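Local coordinates for putative N-acetylneuraminate lyase (PDB 6RB7), which belongs to the dihydrodipicolinate synthetase family and folds as a TIM barrel, at residues P43-C48 against Q61-Y66; Y76-S81 against K93-N98. All blocks are in the same frame, centred on the assembly; numbering follows the deposited sequence.

Overall arrangement
From the N terminus the chain runs through strand 41-43 of an eight-stranded parallel beta/alpha barrel, and the two contacts follow in series without nesting or crossing. Contact 1 closes first, folding helix 57-70 back on the loop that leaves the strand. The chain then enters strand 74-77, and contact 2 closes where helix 89-103 returns to the end of that strand. Their centres are about 9 Å apart. Phe45 N lies 2.8 Å from Tyr76 O, a probable backbone hydrogen bond joining the loop after strand 41-43 to strand 74-77, and Gln61 NE2 lies 2.9 Å from Asn98 OD1, another between the two helices. These bonds join two successive beta-alpha units, each closed on itself by one contact.

Contact 1 (P43-C48 against Q61-Y66); sequences PAFYAC and QGLTKY
Phe45 and Leu63 form the centre of a buried apolar contact between the loop after strand 41-43 and helix 57-70, within the first beta-alpha unit of the barrel. Leu63 CD2 stands over the middle of one face of the Phe45 ring, 3.7 Å from the centroid and 10° off the normal, a CH-pi contact. In the leucine, CG anti to its backbone N (chi1 -174°) sends the branch toward the loop, and chi2 (63°) sets CD2 over the ring. There the same methyl lies 3.7 Å from Cys48 SG and 4.0 Å from Tyr46 CB, touching three side chains of the loop at once. At the end of the ring, Phe45 CZ meets Leu63 CB at 3.8 Å, and Thr64 presents its CA in plane at the ring edge. Thr64 OG1 is 3.4 Å from Phe45 CZ, while its hydrogen bond goes back one turn to Val60 O. Tyr46 OH bonds to Gly242 O, just past strand 238-241. Phe67 of helix 57-70 and Val99 of helix 89-103 also touch Phe45, and Tyr46 packs on Tyr288 and Ile291 of helix 287-299.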
loop_
_atom_site.group_PDB
_atom_site.type_symbol
_atom_site.label_atom_id
_atom_site.label_comp_id
_atom_site.label_asym_id
_atom_site.label_seq_id
_atom_site.Cartn_x
_atom_site.Cartn_y
_atom_site.Cartn_z
ATOM N N PRO A 43 -11.701 -18.865 20.926
ATOM C CA PRO A 43 -10.277 -18.833 20.653
ATOM C C PRO A 43 -9.852 -19.612 19.419
ATOM O O PRO A 43 -10.382 -20.681 19.140
ATOM C CB PRO A 43 -9.667 -19.527 21.880
ATOM C CG PRO A 43 -10.708 -19.341 22.971
ATOM C CD PRO A 43 -12.025 -19.476 22.233
ATOM N N ALA A 44 -8.865 -19.097 18.692
ATOM C CA ALA A 44 -8.105 -19.903 17.724
ATOM C C ALA A 44 -7.350 -20.985 18.475
ATOM O O ALA A 44 -6.681 -20.730 19.478
ATOM C CB ALA A 44 -7.169 -19.052 16.925
ATOM N N PHE A 45 -7.492 -22.197 18.003
ATOM C CA PHE A 45 -6.813 -23.382 18.536
ATOM C C PHE A 45 -5.384 -23.423 18.022
ATOM O O PHE A 45 -5.147 -23.272 16.810
ATOM C CB PHE A 45 -7.583 -24.611 18.095
ATOM C CG PHE A 45 -7.267 -25.868 18.877
ATOM C CD1 PHE A 45 -7.938 -26.121 20.058
ATOM C CD2 PHE A 45 -6.345 -26.778 18.402
ATOM C CE1 PHE A 45 -7.652 -27.269 20.769
ATOM C CE2 PHE A 45 -6.056 -27.924 19.118
ATOM C CZ PHE A 45 -6.716 -28.168 20.317
ATOM N N TYR A 46 -4.411 -23.598 18.902
ATOM C CA TYR A 46 -2.988 -23.611 18.497
ATOM C C TYR A 46 -2.586 -24.975 17.933
ATOM O O TYR A 46 -3.214 -26.019 18.217
ATOM C CB TYR A 46 -2.093 -23.238 19.683
ATOM C CG TYR A 46 -2.466 -21.933 20.327
ATOM C CD1 TYR A 46 -2.622 -20.792 19.556
ATOM C CD2 TYR A 46 -2.763 -21.839 21.679
ATOM C CE1 TYR A 46 -2.998 -19.589 20.128
ATOM C CE2 TYR A 46 -3.105 -20.643 22.265
ATOM C CZ TYR A 46 -3.252 -19.508 21.485
ATOM O OH TYR A 46 -3.589 -18.297 22.061
ATOM N N ALA A 47 -1.524 -24.952 17.132
ATOM C CA ALA A 47 -0.826 -26.179 16.683
ATOM C C ALA A 47 -0.160 -26.838 17.877
ATOM O O ALA A 47 0.633 -26.187 18.553
ATOM C CB ALA A 47 0.147 -25.905 15.576
ATOM N N CYS A 48 -0.454 -28.114 18.113
ATOM C CA CYS A 48 0.108 -28.884 19.245
ATOM C C CYS A 48 1.024 -29.958 18.669
ATOM O O CYS A 48 0.518 -30.906 17.996
ATOM C CB CYS A 48 -1.004 -29.525 20.044
ATOM S SG CYS A 48 -2.142 -28.333 20.789
ATOM N N GLN A 61 -5.578 -33.128 22.462
ATOM C CA GLN A 61 -6.648 -33.433 23.421
ATOM C C GLN A 61 -6.466 -32.571 24.676
ATOM O O GLN A 61 -7.468 -32.066 25.188
ATOM C CB GLN A 61 -6.663 -34.932 23.718
ATOM C CG GLN A 61 -7.055 -35.768 22.542
ATOM C CD GLN A 61 -7.098 -37.236 22.892
ATOM O OE1 GLN A 61 -7.178 -37.601 24.082
ATOM N NE2 GLN A 61 -6.970 -38.069 21.866
ATOM N N GLY A 62 -5.228 -32.373 25.116
ATOM C CA GLY A 62 -4.913 -31.538 26.287
ATOM C C GLY A 62 -5.423 -30.118 26.105
ATOM O O GLY A 62 -6.068 -29.542 26.995
ATOM N N LEU A 63 -5.100 -29.533 24.949
ATOM C CA LEU A 63 -5.520 -28.139 24.705
ATOM C C LEU A 63 -7.043 -28.042 24.557
ATOM O O LEU A 63 -7.635 -27.058 25.025
ATOM C CB LEU A 63 -4.780 -27.579 23.487
ATOM C CG LEU A 63 -5.036 -26.096 23.234
ATOM C CD1 LEU A 63 -4.534 -25.219 24.368
ATOM C CD2 LEU A 63 -4.399 -25.673 21.926
ATOM N N THR A 64 -7.688 -29.052 24.010
ATOM C CA THR A 64 -9.163 -29.042 23.866
ATOM C C THR A 64 -9.796 -29.068 25.266
ATOM O O THR A 64 -10.709 -28.300 25.546
ATOM C CB THR A 64 -9.659 -30.204 23.011
ATOM O OG1 THR A 64 -8.952 -30.259 21.774
ATOM C CG2 THR A 64 -11.146 -30.128 22.797
ATOM N N LYS A 65 -9.299 -29.945 26.141
ATOM C CA LYS A 65 -9.865 -30.059 27.510
ATOM C C LYS A 65 -9.634 -28.745 28.254
ATOM O O LYS A 65 -10.501 -28.342 29.079
ATOM C CB LYS A 65 -9.234 -31.245 28.219
ATOM C CG LYS A 65 -9.650 -32.567 27.621
ATOM C CD LYS A 65 -9.098 -33.794 28.304
ATOM C CE LYS A 65 -7.586 -33.874 28.207
ATOM N NZ LYS A 65 -7.039 -35.075 28.900
ATOM N N TYR A 66 -8.507 -28.081 28.004
ATOM C CA TYR A 66 -8.217 -26.747 28.577
ATOM C C TYR A 66 -9.310 -25.767 28.175
ATOM O O TYR A 66 -9.853 -25.078 29.031
ATOM C CB TYR A 66 -6.849 -26.279 28.112
ATOM C CG TYR A 66 -6.514 -24.815 28.286
ATOM C CD1 TYR A 66 -6.071 -24.305 29.485
ATOM C CD2 TYR A 66 -6.587 -23.962 27.190
ATOM C CE1 TYR A 66 -5.706 -22.967 29.624
ATOM C CE2 TYR A 66 -6.230 -22.623 27.317
ATOM C CZ TYR A 66 -5.774 -22.124 28.529
ATOM O OH TYR A 66 -5.432 -20.802 28.631
#

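Contact 2 (Y76-S81 against K93-N98); sequences YVNGSS and KIVLEN
Val77, the last residue of strand 74-77, and Asn78 just after it pack against Val95 and Leu96 on one side of helix 89-103, in a buried contact without hydrogen bonds between the two segments. Both valines take the same conformation, with CG1 anti to the backbone N (chi1 -178° in Val77, 169° in Val95). Those two CG1 methyls meet at 3.7 Å where the valine side chains lie alongside one another, running in opposite senses. Leu96 joins from beside them, its CD1 4.2 Å from Val77 CG1, so the valine methyl is touched by two successive residues of the helix.

Asn78 reaches the same helix with its amide. Its backbone has turned to positive phi just after the strand, yet its CB still points toward the helix. With CG beside the backbone N and anti to the carbonyl carbon (chi1 -69°), the amide runs along Val95. OD1 lies 3.6 Å from both CB and CG1 of that valine, a van der Waals contact. On the other branch, ND2 approaches Val95 CB at 4.0 Å and makes a weak hydrogen bond to Arg92 O of the same helix, which may help to orient the amide.

Within the helix, Asn98 bends back so that ND2 bonds to Ile94 O at 2.9 Å, from above the carbonyl plane; Asn98 N reaches that oxygen from the opposite face. Asn98 OD1 is hydrogen-bonded to Lys101 NZ. The contact belongs to the beta-alpha-beta unit of strand 74-77, helix 89-103 and strand 108-112: Val77 pairs with Ile110 and His112 through the backbone, Leu96 leans on Val109 and Ala111, and Ala128 of helix 118-130 also touches Leu96.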
loop_
_atom_site.group_PDB
_atom_site.type_symbol
_atom_site.label_atom_id
_atom_site.label_comp_id
_atom_site.label_asym_id
_atom_site.label_seq_id
_atom_site.Cartn_x
_atom_site.Cartn_y
_atom_site.Cartn_z
ATOM N N TYR A 76 -11.797 -22.352 17.172
ATOM C CA TYR A 76 -11.576 -22.112 15.735
ATOM C C TYR A 76 -10.317 -22.885 15.385
ATOM O O TYR A 76 -9.223 -22.519 15.783
ATOM C CB TYR A 76 -11.470 -20.608 15.466
ATOM C CG TYR A 76 -11.062 -20.272 14.057
ATOM C CD1 TYR A 76 -11.958 -20.413 13.019
ATOM C CD2 TYR A 76 -9.835 -19.726 13.784
ATOM C CE1 TYR A 76 -11.608 -20.076 11.712
ATOM C CE2 TYR A 76 -9.456 -19.410 12.480
ATOM C CZ TYR A 76 -10.339 -19.608 11.453
ATOM O OH TYR A 76 -9.965 -19.283 10.195
ATOM N N VAL A 77 -10.508 -24.022 14.691
ATOM C CA VAL A 77 -9.436 -25.029 14.549
ATOM C C VAL A 77 -8.760 -24.934 13.175
ATOM O O VAL A 77 -9.461 -24.797 12.155
ATOM C CB VAL A 77 -10.047 -26.411 14.780
ATOM C CG1 VAL A 77 -8.974 -27.484 14.684
ATOM C CG2 VAL A 77 -10.794 -26.480 16.090
ATOM N N ASN A 78 -7.439 -25.064 13.149
ATOM C CA ASN A 78 -6.635 -25.106 11.912
ATOM C C ASN A 78 -6.781 -23.782 11.151
ATOM O O ASN A 78 -6.699 -23.809 9.925
ATOM C CB ASN A 78 -6.976 -26.323 11.035
ATOM C CG ASN A 78 -6.550 -27.623 11.651
ATOM O OD1 ASN A 78 -5.496 -27.690 12.291
ATOM N ND2 ASN A 78 -7.380 -28.653 11.488
ATOM N N GLY A 79 -6.884 -22.670 11.873
ATOM C CA GLY A 79 -6.681 -21.343 11.285
ATOM C C GLY A 79 -5.204 -21.025 11.108
ATOM O O GLY A 79 -4.332 -21.864 11.416
ATOM N N SER A 80 -4.870 -19.823 10.654
ATOM C CA SER A 80 -3.451 -19.433 10.557
ATOM C C SER A 80 -2.813 -19.341 11.938
ATOM O O SER A 80 -1.652 -19.660 12.060
ATOM C CB SER A 80 -3.226 -18.189 9.724
ATOM O OG SER A 80 -3.904 -17.108 10.272
ATOM N N SER A 81 -3.576 -19.000 12.995
ATOM C CA SER A 81 -3.053 -19.019 14.386
ATOM C C SER A 81 -2.754 -20.455 14.795
ATOM O O SER A 81 -1.983 -20.642 15.727
ATOM C CB SER A 81 -4.043 -18.337 15.339
ATOM O OG SER A 81 -4.209 -16.972 15.012
ATOM N N LYS A 93 -6.260 -33.062 9.549
ATOM C CA LYS A 93 -7.239 -34.103 9.903
ATOM C C LYS A 93 -6.959 -34.631 11.308
ATOM O O LYS A 93 -7.911 -34.744 12.098
ATOM C CB LYS A 93 -7.173 -35.253 8.908
ATOM C CG LYS A 93 -7.777 -34.937 7.563
ATOM C CD LYS A 93 -7.722 -36.144 6.646
ATOM C CE LYS A 93 -8.342 -35.899 5.296
ATOM N NZ LYS A 93 -8.183 -37.097 4.417
ATOM N N ILE A 94 -5.699 -34.905 11.625
ATOM C CA ILE A 94 -5.323 -35.420 12.964
ATOM C C ILE A 94 -5.716 -34.392 14.036
ATOM O O ILE A 94 -6.313 -34.763 15.056
ATOM C CB ILE A 94 -3.851 -35.815 13.004
ATOM C CG1 ILE A 94 -3.642 -37.032 12.073
ATOM C CG2 ILE A 94 -3.427 -36.098 14.444
ATOM C CD1 ILE A 94 -2.217 -37.333 11.805
ATOM N N VAL A 95 -5.455 -33.106 13.796
ATOM C CA VAL A 95 -5.843 -32.099 14.796
ATOM C C VAL A 95 -7.353 -32.172 15.035
ATOM O O VAL A 95 -7.801 -32.234 16.194
ATOM C CB VAL A 95 -5.407 -30.679 14.367
ATOM C CG1 VAL A 95 -6.025 -29.637 15.251
ATOM C CG2 VAL A 95 -3.887 -30.565 14.326
ATOM N N LEU A 96 -8.149 -32.104 13.969
ATOM C CA LEU A 96 -9.607 -31.976 14.144
ATOM C C LEU A 96 -10.176 -33.274 14.774
ATOM O O LEU A 96 -11.042 -33.166 15.630
ATOM C CB LEU A 96 -10.285 -31.637 12.829
ATOM C CG LEU A 96 -11.781 -31.409 12.936
ATOM C CD1 LEU A 96 -12.093 -30.176 13.820
ATOM C CD2 LEU A 96 -12.365 -31.220 11.550
ATOM N N GLU A 97 -9.666 -34.421 14.367
ATOM C CA GLU A 97 -10.117 -35.701 14.970
ATOM C C GLU A 97 -9.902 -35.671 16.477
ATOM O O GLU A 97 -10.795 -36.109 17.204
ATOM C CB GLU A 97 -9.372 -36.860 14.314
ATOM C CG GLU A 97 -9.862 -37.116 12.925
ATOM C CD GLU A 97 -8.994 -38.052 12.090
ATOM O OE1 GLU A 97 -7.989 -38.560 12.609
ATOM O OE2 GLU A 97 -9.295 -38.225 10.892
ATOM N N ASN A 98 -8.752 -35.194 16.938
ATOM C CA ASN A 98 -8.414 -35.178 18.377
ATOM C C ASN A 98 -9.196 -34.103 19.119
ATOM O O ASN A 98 -9.557 -34.331 20.266
ATOM C CB ASN A 98 -6.916 -35.152 18.558
ATOM C CG ASN A 98 -6.333 -36.533 18.277
ATOM O OD1 ASN A 98 -6.483 -37.430 19.121
ATOM N ND2 ASN A 98 -5.739 -36.720 17.098
#